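Local structure of BRIC1 (Synthetic construct, 6FF6) at residues Asp135-Val140 with Ala165-Gly170; Glu142-Leu147 with Ala155-Ala160; Phe177-Glu182 with Ala232-Ile237; Thr184-Asn189 with Asn239-Leu244; Glu188-Glu193 with Asn207-Thr212. The protein is a computationally designed, all-helical repeat protein with a novel corrugated architecture, apparently made as a structural design and not for a natural function. All coordinates share one frame; numbering follows the deposited sequence.

How the contacts relate
All five contacts hold together the helices between residues 125 and 247. Contacts 1 and 2, with centres 12 Å apart, lie on one hairpin of helices 125-146 and 155-174, contact 2 nearer its turn, and both reach the second subunit. Contacts 3 and 4, with centres 10 Å apart, attach helix 231-247 to helix 178-196. Contact 5 joins helix 178-196 to helix 203-224; its centre is 6 Å from that of contact 4, whose residues Glu-188 and Asn-189 it shares. Leu-145 of contact 2 packs on Phe-209 of contact 5, while in contact 1 Lys-169 forms a salt bridge and His-166 a probable hydrogen bond with Glu-188.

Contact 1 of 5, residues Asp135-Val140 with Ala165-Gly170; sequences DVMLKV and AHFIKG
Met-137 brings its thioether to the ring of Phe-167, a Met-aromatic contact inside the antiparallel helical hairpin formed by helices 125-146 and 155-174. The two short segments run at 151° to each other, their axes 10.3 Å apart, and long side chains bridge that distance. Beyond CG the chain of Met-137 is extended and meets the phenylalanine side chain at about a right angle. Its SD approaches the Phe-167 ring obliquely, on the CD2 side, 4.1 Å from the centroid and 55° off the normal. CG of Phe-167 stands opposite its own backbone N (chi1 171°), which directs the ring to the sulfur. The pair is buried: Met-133 also touches Phe-167, Leu-82 of the second subunit packs on Met-137, and Tyr-78 of that subunit brings its ring against Phe-167. Away from this core, Lys-139 is exposed on helix 125-146, and on helix 155-174 His-166 and Lys-169 turn from the hairpin to Glu-188, the lysine through a salt bridge. Next to Leu-138, which also packs on helix 203-224, Ile-168 offers one methyl to two partners: its CD1 lies 4.1 Å from CB of Met-137 and 3.8 Å from CD2 of Leu-138.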
# COMPACT_ATOMS: atom_id res chain seq x y z
N ASP A 135 -4.50 -16.05 12.02
CA ASP A 135 -5.27 -16.68 13.11
C ASP A 135 -6.52 -17.38 12.53
O ASP A 135 -6.76 -18.56 12.85
CB ASP A 135 -5.77 -15.61 14.11
CG ASP A 135 -4.78 -15.13 15.13
OD1 ASP A 135 -3.83 -15.87 15.42
OD2 ASP A 135 -4.98 -14.02 15.67
N VAL A 136 -7.28 -16.67 11.68
CA VAL A 136 -8.50 -17.16 11.04
C VAL A 136 -8.22 -18.30 10.05
O VAL A 136 -8.92 -19.33 10.09
CB VAL A 136 -9.34 -16.02 10.42
CG1 VAL A 136 -10.58 -16.57 9.74
CG2 VAL A 136 -9.73 -15.00 11.48
N MET A 137 -7.20 -18.13 9.19
CA MET A 137 -6.80 -19.17 8.23
C MET A 137 -6.39 -20.50 8.88
O MET A 137 -6.64 -21.57 8.30
CB MET A 137 -5.71 -18.65 7.30
CG MET A 137 -6.28 -17.76 6.22
SD MET A 137 -5.13 -17.57 4.85
CE MET A 137 -6.25 -16.97 3.51
N LEU A 138 -5.83 -20.45 10.09
CA LEU A 138 -5.41 -21.64 10.81
C LEU A 138 -6.62 -22.40 11.31
O LEU A 138 -6.66 -23.64 11.26
CB LEU A 138 -4.44 -21.28 11.95
CG LEU A 138 -3.04 -20.81 11.48
CD1 LEU A 138 -2.26 -20.20 12.62
CD2 LEU A 138 -2.28 -21.93 10.83
N LYS A 139 -7.66 -21.64 11.72
CA LYS A 139 -8.95 -22.19 12.17
C LYS A 139 -9.63 -22.90 11.02
O LYS A 139 -10.12 -24.02 11.18
CB LYS A 139 -9.86 -21.11 12.76
CG LYS A 139 -9.52 -20.74 14.20
CD LYS A 139 -10.57 -19.80 14.79
CE LYS A 139 -10.22 -19.36 16.19
NZ LYS A 139 -11.33 -18.57 16.81
N VAL A 140 -9.62 -22.27 9.84
CA VAL A 140 -10.22 -22.86 8.64
C VAL A 140 -9.51 -24.18 8.28
O VAL A 140 -10.18 -25.21 8.09
CB VAL A 140 -10.27 -21.85 7.47
CG1 VAL A 140 -10.79 -22.52 6.19
CG2 VAL A 140 -11.15 -20.65 7.83
N ALA A 165 -2.40 -22.55 3.50
CA ALA A 165 -0.99 -22.74 3.84
C ALA A 165 -0.11 -21.88 2.93
O ALA A 165 0.83 -21.25 3.42
CB ALA A 165 -0.61 -24.21 3.70
N HIS A 166 -0.44 -21.84 1.62
CA HIS A 166 0.29 -21.05 0.62
C HIS A 166 0.29 -19.57 1.00
O HIS A 166 1.33 -18.91 0.89
CB HIS A 166 -0.30 -21.25 -0.78
CG HIS A 166 0.39 -20.46 -1.84
ND1 HIS A 166 1.65 -20.82 -2.31
CD2 HIS A 166 -0.01 -19.34 -2.50
CE1 HIS A 166 1.97 -19.92 -3.23
NE2 HIS A 166 1.00 -19.02 -3.38
N PHE A 167 -0.87 -19.04 1.47
CA PHE A 167 -0.96 -17.65 1.90
C PHE A 167 -0.04 -17.37 3.09
O PHE A 167 0.74 -16.41 3.05
CB PHE A 167 -2.40 -17.25 2.25
CG PHE A 167 -2.52 -15.88 2.89
CD1 PHE A 167 -2.42 -14.71 2.12
CD2 PHE A 167 -2.68 -15.75 4.27
CE1 PHE A 167 -2.51 -13.46 2.72
CE2 PHE A 167 -2.78 -14.48 4.86
CZ PHE A 167 -2.69 -13.35 4.08
N ILE A 168 -0.13 -18.22 4.14
CA ILE A 168 0.66 -18.09 5.35
C ILE A 168 2.13 -18.13 5.03
O ILE A 168 2.88 -17.28 5.52
CB ILE A 168 0.24 -19.09 6.44
CG1 ILE A 168 -1.26 -18.92 6.83
CG2 ILE A 168 1.13 -18.90 7.67
CD1 ILE A 168 -1.90 -20.14 7.55
N LYS A 169 2.55 -19.05 4.15
CA LYS A 169 3.94 -19.14 3.71
C LYS A 169 4.37 -17.86 3.03
O LYS A 169 5.40 -17.30 3.42
CB LYS A 169 4.14 -20.34 2.77
CG LYS A 169 5.61 -20.56 2.41
CD LYS A 169 5.78 -21.40 1.17
CE LYS A 169 5.51 -20.69 -0.14
NZ LYS A 169 5.65 -21.61 -1.30
N GLY A 170 3.59 -17.41 2.05
CA GLY A 170 3.85 -16.18 1.29
C GLY A 170 4.00 -14.98 2.19
O GLY A 170 5.03 -14.30 2.15

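Contact 2 of 5, residues Glu142-Leu147 with Ala155-Ala160; sequences EQLLKL and AAMLNA
Leu-144 and Met-157 interlock just before the turn of the helical hairpin, where helix 125-146 ends and helix 155-174 begins. The leucine can be followed outward. Its CB is directed at the opposite helix, and CG, tucked in beside the backbone N by a chi1 of -68°, splits the chain into two methyls that go to different partners. CD1 presses on the small Ala-160, 3.6 Å from its CB, and also passes 4.1 Å from the backbone O of Met-157. CD2 takes the other direction, resting 3.8 Å from CG of Met-157 and equally near its SD. The methionine chain bends at chi3 (-116°), after the sulfur has already entered between two leucines: SD lies 3.9 Å from CB of Leu-147 on the side away from Ala-160. The backbones come close here, with the CA atoms of Leu-144 and Met-157 6.4 Å apart. Leu-147 is exposed within this arrangement, yet Met-95 of the second subunit packs on it, and Phe-89 of that subunit packs on Met-157. Methyl, methylene and thioether groups make all the side-chain contacts, so cohesion rests on dispersion and on the removal of apolar surface from water, partly completed by the neighbouring chain.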
# COMPACT_ATOMS: atom_id res chain seq x y z
N GLU A 142 -7.64 -26.14 10.24
CA GLU A 142 -7.95 -27.06 11.33
C GLU A 142 -9.21 -27.86 11.07
O GLU A 142 -9.19 -29.09 11.10
CB GLU A 142 -8.08 -26.29 12.65
CG GLU A 142 -8.18 -27.18 13.87
CD GLU A 142 -8.40 -26.41 15.15
OE1 GLU A 142 -9.48 -25.78 15.28
OE2 GLU A 142 -7.49 -26.42 16.02
N GLN A 143 -10.31 -27.14 10.80
CA GLN A 143 -11.61 -27.73 10.57
C GLN A 143 -11.69 -28.56 9.30
O GLN A 143 -12.27 -29.65 9.35
CB GLN A 143 -12.68 -26.65 10.63
CG GLN A 143 -12.79 -26.00 12.02
CD GLN A 143 -13.13 -26.97 13.13
OE1 GLN A 143 -12.25 -27.46 13.85
NE2 GLN A 143 -14.42 -27.27 13.28
N LEU A 144 -11.09 -28.08 8.18
CA LEU A 144 -11.08 -28.83 6.91
C LEU A 144 -10.26 -30.13 7.02
O LEU A 144 -10.63 -31.13 6.39
CB LEU A 144 -10.56 -27.98 5.75
CG LEU A 144 -11.41 -26.82 5.29
CD1 LEU A 144 -10.63 -25.94 4.32
CD2 LEU A 144 -12.71 -27.31 4.66
N LEU A 145 -9.16 -30.12 7.82
CA LEU A 145 -8.35 -31.31 8.10
C LEU A 145 -9.27 -32.33 8.78
O LEU A 145 -9.38 -33.45 8.31
CB LEU A 145 -7.12 -31.00 9.01
CG LEU A 145 -5.94 -30.31 8.34
CD1 LEU A 145 -5.00 -29.69 9.36
CD2 LEU A 145 -5.25 -31.23 7.34
N LYS A 146 -9.98 -31.87 9.84
CA LYS A 146 -10.93 -32.63 10.66
C LYS A 146 -12.15 -33.15 9.86
O LYS A 146 -12.82 -34.09 10.29
CB LYS A 146 -11.40 -31.80 11.87
CG LYS A 146 -10.33 -31.62 12.93
CD LYS A 146 -10.87 -30.79 14.09
CE LYS A 146 -9.85 -30.66 15.20
NZ LYS A 146 -10.49 -30.31 16.49
N LEU A 147 -12.42 -32.54 8.69
CA LEU A 147 -13.49 -32.97 7.79
C LEU A 147 -12.96 -33.98 6.76
O LEU A 147 -11.76 -33.98 6.41
CB LEU A 147 -14.14 -31.76 7.08
CG LEU A 147 -15.00 -30.79 7.92
CD1 LEU A 147 -15.41 -29.61 7.11
CD2 LEU A 147 -16.25 -31.47 8.48
N ALA A 155 -10.82 -33.42 -2.98
CA ALA A 155 -9.74 -32.63 -3.57
C ALA A 155 -9.94 -31.11 -3.44
O ALA A 155 -8.96 -30.36 -3.37
CB ALA A 155 -9.55 -33.01 -5.03
N ALA A 156 -11.21 -30.66 -3.42
CA ALA A 156 -11.57 -29.26 -3.29
C ALA A 156 -11.19 -28.71 -1.92
O ALA A 156 -10.68 -27.59 -1.84
CB ALA A 156 -13.04 -29.08 -3.56
N MET A 157 -11.40 -29.50 -0.84
CA MET A 157 -11.01 -29.12 0.53
C MET A 157 -9.49 -29.15 0.67
O MET A 157 -8.92 -28.34 1.41
CB MET A 157 -11.62 -30.07 1.57
CG MET A 157 -13.07 -29.83 1.83
SD MET A 157 -13.53 -30.73 3.33
CE MET A 157 -14.69 -31.90 2.63
N LEU A 158 -8.84 -30.10 -0.04
CA LEU A 158 -7.39 -30.22 -0.05
C LEU A 158 -6.79 -29.04 -0.78
O LEU A 158 -5.74 -28.54 -0.38
CB LEU A 158 -6.92 -31.56 -0.64
CG LEU A 158 -7.15 -32.82 0.22
CD1 LEU A 158 -6.83 -34.07 -0.56
CD2 LEU A 158 -6.35 -32.79 1.52
N ASN A 159 -7.48 -28.56 -1.82
CA ASN A 159 -7.05 -27.37 -2.53
C ASN A 159 -7.16 -26.14 -1.58
O ASN A 159 -6.27 -25.29 -1.60
CB ASN A 159 -7.88 -27.18 -3.79
CG ASN A 159 -7.36 -26.07 -4.66
OD1 ASN A 159 -6.32 -26.21 -5.32
ND2 ASN A 159 -8.07 -24.94 -4.70
N ALA A 160 -8.23 -26.08 -0.73
CA ALA A 160 -8.45 -25.00 0.24
C ALA A 160 -7.36 -24.96 1.35
O ALA A 160 -6.83 -23.88 1.66
CB ALA A 160 -9.82 -25.14 0.86

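Contact 3 of 5, residues Phe177-Glu182 with Ala232-Ile237; sequences FTILQE and ASFEYI
Phe-234 is overlapped by Ile-179, whose CG1 stands over the centre of the ring in a CH-pi contact, 4.1 Å from the centroid and 7° off the normal. The second branch of the isoleucine sits on the CD1 side of the same face: CG2 is 3.6 Å from CD1 of Phe-234. Glu-182, one helical turn further along, approaches differently, its CB lying in the ring plane at the edge, 3.7 Å from CE1 of Phe-234. A chi1 of 175° swings the phenylalanine ring away from its backbone N and out from helix 231-247 to the start of helix 178-196, where Thr-183 also touches it. The Ile-179 carbonyl O comes 3.4 Å from CE1 of Phe-234, and this oxygen accepts a hydrogen bond from OG1 of Thr-183. Near the surface, then, the aromatic ring is held by aliphatic carbon on one face and one edge, while the Glu-182 chain bends at chi2 and leads its carboxylate away; the contact buries hydrocarbon without enclosing the charge.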
# COMPACT_ATOMS: atom_id res chain seq x y z
N PHE A 177 9.66 -14.11 8.50
CA PHE A 177 9.39 -15.12 9.51
C PHE A 177 9.86 -16.46 8.93
O PHE A 177 9.06 -17.25 8.44
CB PHE A 177 7.90 -15.14 9.90
CG PHE A 177 7.29 -13.87 10.49
CD1 PHE A 177 8.03 -13.02 11.29
CD2 PHE A 177 5.93 -13.59 10.31
CE1 PHE A 177 7.44 -11.88 11.86
CE2 PHE A 177 5.35 -12.44 10.88
CZ PHE A 177 6.12 -11.60 11.65
N THR A 178 11.18 -16.67 8.91
CA THR A 178 11.84 -17.85 8.35
C THR A 178 11.32 -19.17 8.94
O THR A 178 10.99 -20.07 8.17
CB THR A 178 13.38 -17.70 8.47
OG1 THR A 178 13.82 -16.66 7.59
CG2 THR A 178 14.15 -18.98 8.17
N ILE A 179 11.22 -19.27 10.29
CA ILE A 179 10.74 -20.47 10.97
C ILE A 179 9.30 -20.81 10.56
O ILE A 179 9.05 -21.95 10.21
CB ILE A 179 10.96 -20.38 12.50
CG1 ILE A 179 12.42 -20.68 12.83
CG2 ILE A 179 10.06 -21.32 13.27
CD1 ILE A 179 12.88 -20.27 14.21
N LEU A 180 8.38 -19.82 10.58
CA LEU A 180 6.95 -20.01 10.19
C LEU A 180 6.81 -20.40 8.73
O LEU A 180 6.00 -21.28 8.40
CB LEU A 180 6.08 -18.76 10.52
CG LEU A 180 4.58 -18.79 10.11
CD1 LEU A 180 3.81 -19.88 10.84
CD2 LEU A 180 3.95 -17.44 10.31
N GLN A 181 7.59 -19.74 7.86
CA GLN A 181 7.58 -19.96 6.43
C GLN A 181 7.97 -21.37 6.13
O GLN A 181 7.26 -22.03 5.39
CB GLN A 181 8.51 -18.98 5.72
CG GLN A 181 8.40 -19.03 4.21
CD GLN A 181 9.51 -18.26 3.54
OE1 GLN A 181 10.65 -18.20 4.03
NE2 GLN A 181 9.20 -17.69 2.38
N GLU A 182 9.07 -21.84 6.71
CA GLU A 182 9.57 -23.19 6.50
C GLU A 182 8.59 -24.27 6.92
O GLU A 182 8.38 -25.20 6.15
CB GLU A 182 10.93 -23.37 7.17
CG GLU A 182 12.05 -22.62 6.46
CD GLU A 182 12.07 -22.79 4.95
OE1 GLU A 182 11.54 -21.90 4.25
OE2 GLU A 182 12.57 -23.84 4.48
N ALA A 232 13.04 -26.01 19.27
CA ALA A 232 12.80 -27.43 19.54
C ALA A 232 11.58 -27.95 18.79
O ALA A 232 11.66 -29.00 18.17
CB ALA A 232 12.65 -27.65 21.04
N SER A 233 10.47 -27.21 18.80
CA SER A 233 9.24 -27.54 18.08
C SER A 233 9.46 -27.49 16.58
O SER A 233 8.92 -28.34 15.88
CB SER A 233 8.13 -26.55 18.43
OG SER A 233 7.52 -26.87 19.67
N PHE A 234 10.25 -26.50 16.11
CA PHE A 234 10.56 -26.32 14.71
C PHE A 234 11.28 -27.52 14.16
O PHE A 234 10.86 -28.05 13.13
CB PHE A 234 11.40 -25.05 14.50
CG PHE A 234 11.87 -24.86 13.07
CD1 PHE A 234 10.97 -24.53 12.05
CD2 PHE A 234 13.22 -24.99 12.74
CE1 PHE A 234 11.41 -24.31 10.74
CE2 PHE A 234 13.66 -24.78 11.43
CZ PHE A 234 12.75 -24.45 10.44
N GLU A 235 12.35 -27.97 14.86
CA GLU A 235 13.13 -29.12 14.45
C GLU A 235 12.28 -30.40 14.50
O GLU A 235 12.35 -31.25 13.60
CB GLU A 235 14.38 -29.24 15.32
CG GLU A 235 15.40 -28.12 15.11
CD GLU A 235 16.82 -28.40 15.56
OE1 GLU A 235 17.14 -29.58 15.88
OE2 GLU A 235 17.63 -27.45 15.57
N TYR A 236 11.47 -30.53 15.56
CA TYR A 236 10.60 -31.68 15.74
C TYR A 236 9.61 -31.80 14.56
O TYR A 236 9.58 -32.85 13.91
CB TYR A 236 9.86 -31.59 17.11
CG TYR A 236 8.64 -32.49 17.22
CD1 TYR A 236 8.77 -33.85 17.48
CD2 TYR A 236 7.36 -31.98 17.02
CE1 TYR A 236 7.65 -34.69 17.52
CE2 TYR A 236 6.24 -32.80 17.06
CZ TYR A 236 6.39 -34.15 17.32
OH TYR A 236 5.26 -34.94 17.36
N ILE A 237 8.85 -30.72 14.27
CA ILE A 237 7.85 -30.74 13.21
C ILE A 237 8.47 -30.86 11.82
O ILE A 237 7.88 -31.52 10.96
CB ILE A 237 6.84 -29.56 13.32
CG1 ILE A 237 5.50 -29.94 12.69
CG2 ILE A 237 7.38 -28.24 12.81
CD1 ILE A 237 4.72 -31.00 13.49

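Contact 4 of 5, residues Thr184-Asn189 with Asn239-Leu244; sequences THLMEN and NALRQL
Two nearly parallel helices pack here, 178-196 from the bundle and the C-terminal helix 231-247, their short segments 17° apart in direction with axes 9.6 Å from each other. Leu-186 and Leu-241 form the centre, directly across from one another, with CA atoms 6.3 Å apart. CD1 of Leu-241 lies 3.6 Å from CB of Leu-186 and also approaches the backbone N of Met-187, so this methyl settles against the helix surface itself; CD2 points on toward CB of Met-187, a looser touch at 4.4 Å. The outer end of Leu-186 belongs to Arg-242. That chain is extended from CG to NE and runs back across the leucine methyls at a slant: CD2 of Leu-186 is 4.0 Å from CG of Arg-242, and CD1 of Leu-186 meets the guanidinium at its edge, near the plane, 3.5 Å from NE. On the inner side Thr-212 of helix 203-224 touches both Met-187 and Leu-241, and Leu-190 packs on Leu-241, extending the apolar seam inward. The chemistry thus grades from buried leucine and methionine to an exposed arginine whose guanidinium edge lies against the Leu-186 methyls, its charge probably left to solvent.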
# COMPACT_ATOMS: atom_id res chain seq x y z
N THR A 184 5.25 -24.07 7.29
CA THR A 184 4.13 -24.00 6.35
C THR A 184 4.52 -24.54 4.98
O THR A 184 3.73 -25.24 4.37
CB THR A 184 3.60 -22.60 6.25
OG1 THR A 184 4.68 -21.70 6.08
CG2 THR A 184 2.78 -22.18 7.43
N HIS A 185 5.75 -24.25 4.50
CA HIS A 185 6.21 -24.74 3.20
C HIS A 185 6.27 -26.25 3.13
O HIS A 185 5.83 -26.83 2.14
CB HIS A 185 7.58 -24.17 2.81
CG HIS A 185 7.81 -24.15 1.32
ND1 HIS A 185 6.83 -24.58 0.42
CD2 HIS A 185 8.86 -23.67 0.61
CE1 HIS A 185 7.34 -24.37 -0.79
NE2 HIS A 185 8.55 -23.82 -0.73
N LEU A 186 6.82 -26.89 4.19
CA LEU A 186 6.91 -28.34 4.25
C LEU A 186 5.53 -28.99 4.24
O LEU A 186 5.36 -30.00 3.56
CB LEU A 186 7.70 -28.78 5.47
CG LEU A 186 9.19 -28.57 5.39
CD1 LEU A 186 9.83 -28.81 6.72
CD2 LEU A 186 9.83 -29.47 4.36
N MET A 187 4.56 -28.40 4.95
CA MET A 187 3.19 -28.91 4.98
C MET A 187 2.55 -28.68 3.60
O MET A 187 1.86 -29.56 3.09
CB MET A 187 2.40 -28.23 6.10
CG MET A 187 0.99 -28.73 6.24
SD MET A 187 0.24 -27.91 7.66
CE MET A 187 -1.30 -28.64 7.69
N GLU A 188 2.83 -27.51 2.97
CA GLU A 188 2.32 -27.14 1.65
C GLU A 188 2.69 -28.17 0.59
O GLU A 188 1.83 -28.57 -0.18
CB GLU A 188 2.82 -25.76 1.25
CG GLU A 188 2.25 -25.24 -0.06
CD GLU A 188 2.95 -24.04 -0.65
OE1 GLU A 188 4.09 -23.75 -0.23
OE2 GLU A 188 2.36 -23.39 -1.54
N ASN A 189 3.96 -28.58 0.55
CA ASN A 189 4.43 -29.58 -0.41
C ASN A 189 3.67 -30.90 -0.25
O ASN A 189 3.27 -31.50 -1.26
CB ASN A 189 5.94 -29.77 -0.31
CG ASN A 189 6.74 -28.63 -0.88
OD1 ASN A 189 6.28 -27.86 -1.74
ND2 ASN A 189 7.97 -28.51 -0.43
N ASN A 239 11.28 -32.47 11.10
CA ASN A 239 11.69 -33.87 10.95
C ASN A 239 10.45 -34.71 10.64
O ASN A 239 10.49 -35.52 9.72
CB ASN A 239 12.37 -34.42 12.23
CG ASN A 239 13.75 -33.92 12.56
OD1 ASN A 239 14.52 -33.45 11.72
ND2 ASN A 239 14.09 -34.05 13.84
N ALA A 240 9.36 -34.52 11.39
CA ALA A 240 8.10 -35.23 11.22
C ALA A 240 7.49 -35.00 9.83
O ALA A 240 7.01 -35.97 9.25
CB ALA A 240 7.12 -34.82 12.30
N LEU A 241 7.53 -33.75 9.29
CA LEU A 241 7.00 -33.42 7.96
C LEU A 241 7.82 -34.05 6.84
O LEU A 241 7.25 -34.54 5.86
CB LEU A 241 6.85 -31.91 7.74
CG LEU A 241 5.78 -31.18 8.59
CD1 LEU A 241 5.93 -29.69 8.48
CD2 LEU A 241 4.37 -31.59 8.22
N ARG A 242 9.15 -34.06 6.98
CA ARG A 242 10.04 -34.67 5.99
C ARG A 242 9.96 -36.20 6.02
O ARG A 242 10.13 -36.85 4.99
CB ARG A 242 11.47 -34.17 6.14
CG ARG A 242 11.61 -32.74 5.68
CD ARG A 242 12.92 -32.13 6.09
NE ARG A 242 12.79 -30.68 6.24
CZ ARG A 242 13.78 -29.87 6.60
NH1 ARG A 242 14.99 -30.36 6.86
NH2 ARG A 242 13.57 -28.57 6.71
N GLN A 243 9.68 -36.77 7.22
CA GLN A 243 9.49 -38.20 7.48
C GLN A 243 8.26 -38.65 6.68
O GLN A 243 8.31 -39.65 5.98
CB GLN A 243 9.27 -38.41 8.99
CG GLN A 243 8.98 -39.83 9.46
CD GLN A 243 10.23 -40.65 9.57
OE1 GLN A 243 11.32 -40.15 9.84
NE2 GLN A 243 10.08 -41.94 9.36
N LEU A 244 7.18 -37.87 6.77
CA LEU A 244 5.93 -38.10 6.05
C LEU A 244 6.09 -37.99 4.55
O LEU A 244 5.43 -38.70 3.82
CB LEU A 244 4.89 -37.10 6.52
CG LEU A 244 3.49 -37.60 6.69
CD1 LEU A 244 3.39 -38.59 7.85
CD2 LEU A 244 2.57 -36.44 6.93

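Contact 5 of 5, residues Glu188-Glu193 with Asn207-Thr212; sequences ENLLDE and NLFLET
The ring of Phe-209 reaches out from helix 203-224 to two successive leucines of helix 178-196, joining neighbouring helices of the bundle. CG of Phe-209 lies beside the backbone N, across from the carbonyl carbon (chi1 -76°), which carries the ring toward helix 178-196. Leu-190 comes to the edge, its CB in the ring plane and 3.7 Å from CZ of Phe-209, while its CD1 lies 3.8 Å from CE1 of the same ring. Leu-191 slides past the phenylalanine in the opposite direction and sets CD2 over one face, 4.0 Å above the plane but offset toward the rim, nearest CE2. Leu-145 of helix 125-146 and Leu-201 also pack on Phe-209, and Ile-161 on Leu-191, so the site is buried where several helices converge. Next to it, Leu-208 O accepts from two donors on opposite faces of its carbonyl plane: the backbone N of Thr-212 and Thr-212 OG1, the hydroxyl at 2.7 Å and 36° out of the plane.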
# COMPACT_ATOMS: atom_id res chain seq x y z
N GLU A 188 2.83 -27.51 2.97
CA GLU A 188 2.32 -27.14 1.65
C GLU A 188 2.69 -28.17 0.59
O GLU A 188 1.83 -28.57 -0.18
CB GLU A 188 2.82 -25.76 1.25
CG GLU A 188 2.25 -25.24 -0.06
CD GLU A 188 2.95 -24.04 -0.65
OE1 GLU A 188 4.09 -23.75 -0.23
OE2 GLU A 188 2.36 -23.39 -1.54
N ASN A 189 3.96 -28.58 0.55
CA ASN A 189 4.43 -29.58 -0.41
C ASN A 189 3.67 -30.90 -0.25
O ASN A 189 3.27 -31.50 -1.26
CB ASN A 189 5.94 -29.77 -0.31
CG ASN A 189 6.74 -28.63 -0.88
OD1 ASN A 189 6.28 -27.86 -1.74
ND2 ASN A 189 7.97 -28.51 -0.43
N LEU A 190 3.42 -31.32 1.01
CA LEU A 190 2.64 -32.51 1.37
C LEU A 190 1.18 -32.31 0.95
O LEU A 190 0.57 -33.23 0.41
CB LEU A 190 2.72 -32.81 2.88
CG LEU A 190 4.10 -33.26 3.41
CD1 LEU A 190 4.13 -33.27 4.92
CD2 LEU A 190 4.44 -34.63 2.93
N LEU A 191 0.64 -31.10 1.13
CA LEU A 191 -0.73 -30.76 0.73
C LEU A 191 -0.88 -30.74 -0.80
O LEU A 191 -1.95 -31.08 -1.30
CB LEU A 191 -1.17 -29.42 1.34
CG LEU A 191 -1.27 -29.35 2.86
CD1 LEU A 191 -1.38 -27.92 3.33
CD2 LEU A 191 -2.41 -30.18 3.39
N ASP A 192 0.20 -30.38 -1.52
CA ASP A 192 0.22 -30.36 -2.99
C ASP A 192 0.14 -31.79 -3.51
O ASP A 192 -0.61 -32.06 -4.45
CB ASP A 192 1.47 -29.64 -3.52
CG ASP A 192 1.38 -29.32 -5.00
OD1 ASP A 192 0.55 -28.47 -5.37
OD2 ASP A 192 2.13 -29.94 -5.78
N GLU A 193 0.90 -32.71 -2.89
CA GLU A 193 0.85 -34.12 -3.28
C GLU A 193 -0.49 -34.75 -2.87
O GLU A 193 -1.02 -35.57 -3.63
CB GLU A 193 2.05 -34.86 -2.70
CG GLU A 193 3.22 -35.01 -3.66
CD GLU A 193 3.89 -33.75 -4.16
OE1 GLU A 193 4.82 -33.27 -3.48
OE2 GLU A 193 3.50 -33.26 -5.25
N ASN A 207 -3.42 -36.08 11.82
CA ASN A 207 -3.04 -35.66 13.17
C ASN A 207 -1.68 -34.96 13.19
O ASN A 207 -1.43 -34.15 14.08
CB ASN A 207 -3.05 -36.84 14.13
CG ASN A 207 -4.43 -37.26 14.51
OD1 ASN A 207 -5.40 -36.50 14.38
ND2 ASN A 207 -4.55 -38.49 15.01
N LEU A 208 -0.80 -35.29 12.22
CA LEU A 208 0.48 -34.63 12.13
C LEU A 208 0.26 -33.22 11.60
O LEU A 208 0.90 -32.28 12.06
CB LEU A 208 1.49 -35.41 11.26
CG LEU A 208 2.94 -34.84 11.30
CD1 LEU A 208 3.49 -34.74 12.73
CD2 LEU A 208 3.86 -35.66 10.44
N PHE A 209 -0.69 -33.09 10.65
CA PHE A 209 -1.13 -31.83 10.06
C PHE A 209 -1.79 -30.94 11.11
O PHE A 209 -1.52 -29.73 11.14
CB PHE A 209 -2.05 -32.08 8.86
CG PHE A 209 -1.38 -32.53 7.58
CD1 PHE A 209 -0.04 -32.25 7.33
CD2 PHE A 209 -2.10 -33.19 6.59
CE1 PHE A 209 0.57 -32.63 6.12
CE2 PHE A 209 -1.49 -33.57 5.38
CZ PHE A 209 -0.16 -33.28 5.15
N LEU A 210 -2.60 -31.52 12.01
CA LEU A 210 -3.23 -30.81 13.13
C LEU A 210 -2.16 -30.33 14.12
O LEU A 210 -2.25 -29.23 14.66
CB LEU A 210 -4.27 -31.73 13.82
CG LEU A 210 -4.86 -31.33 15.21
CD1 LEU A 210 -6.08 -30.43 15.08
CD2 LEU A 210 -5.26 -32.58 16.01
N GLU A 211 -1.14 -31.17 14.35
CA GLU A 211 -0.03 -30.89 15.26
C GLU A 211 0.79 -29.75 14.68
O GLU A 211 1.13 -28.81 15.41
CB GLU A 211 0.81 -32.14 15.44
CG GLU A 211 1.52 -32.23 16.77
CD GLU A 211 2.26 -33.54 16.97
OE1 GLU A 211 2.89 -34.02 16.00
OE2 GLU A 211 2.20 -34.08 18.10
N THR A 212 1.04 -29.80 13.33
CA THR A 212 1.72 -28.74 12.57
C THR A 212 0.94 -27.43 12.77
O THR A 212 1.56 -26.43 13.11
CB THR A 212 1.86 -29.10 11.07
OG1 THR A 212 2.51 -30.36 10.94
CG2 THR A 212 2.66 -28.10 10.29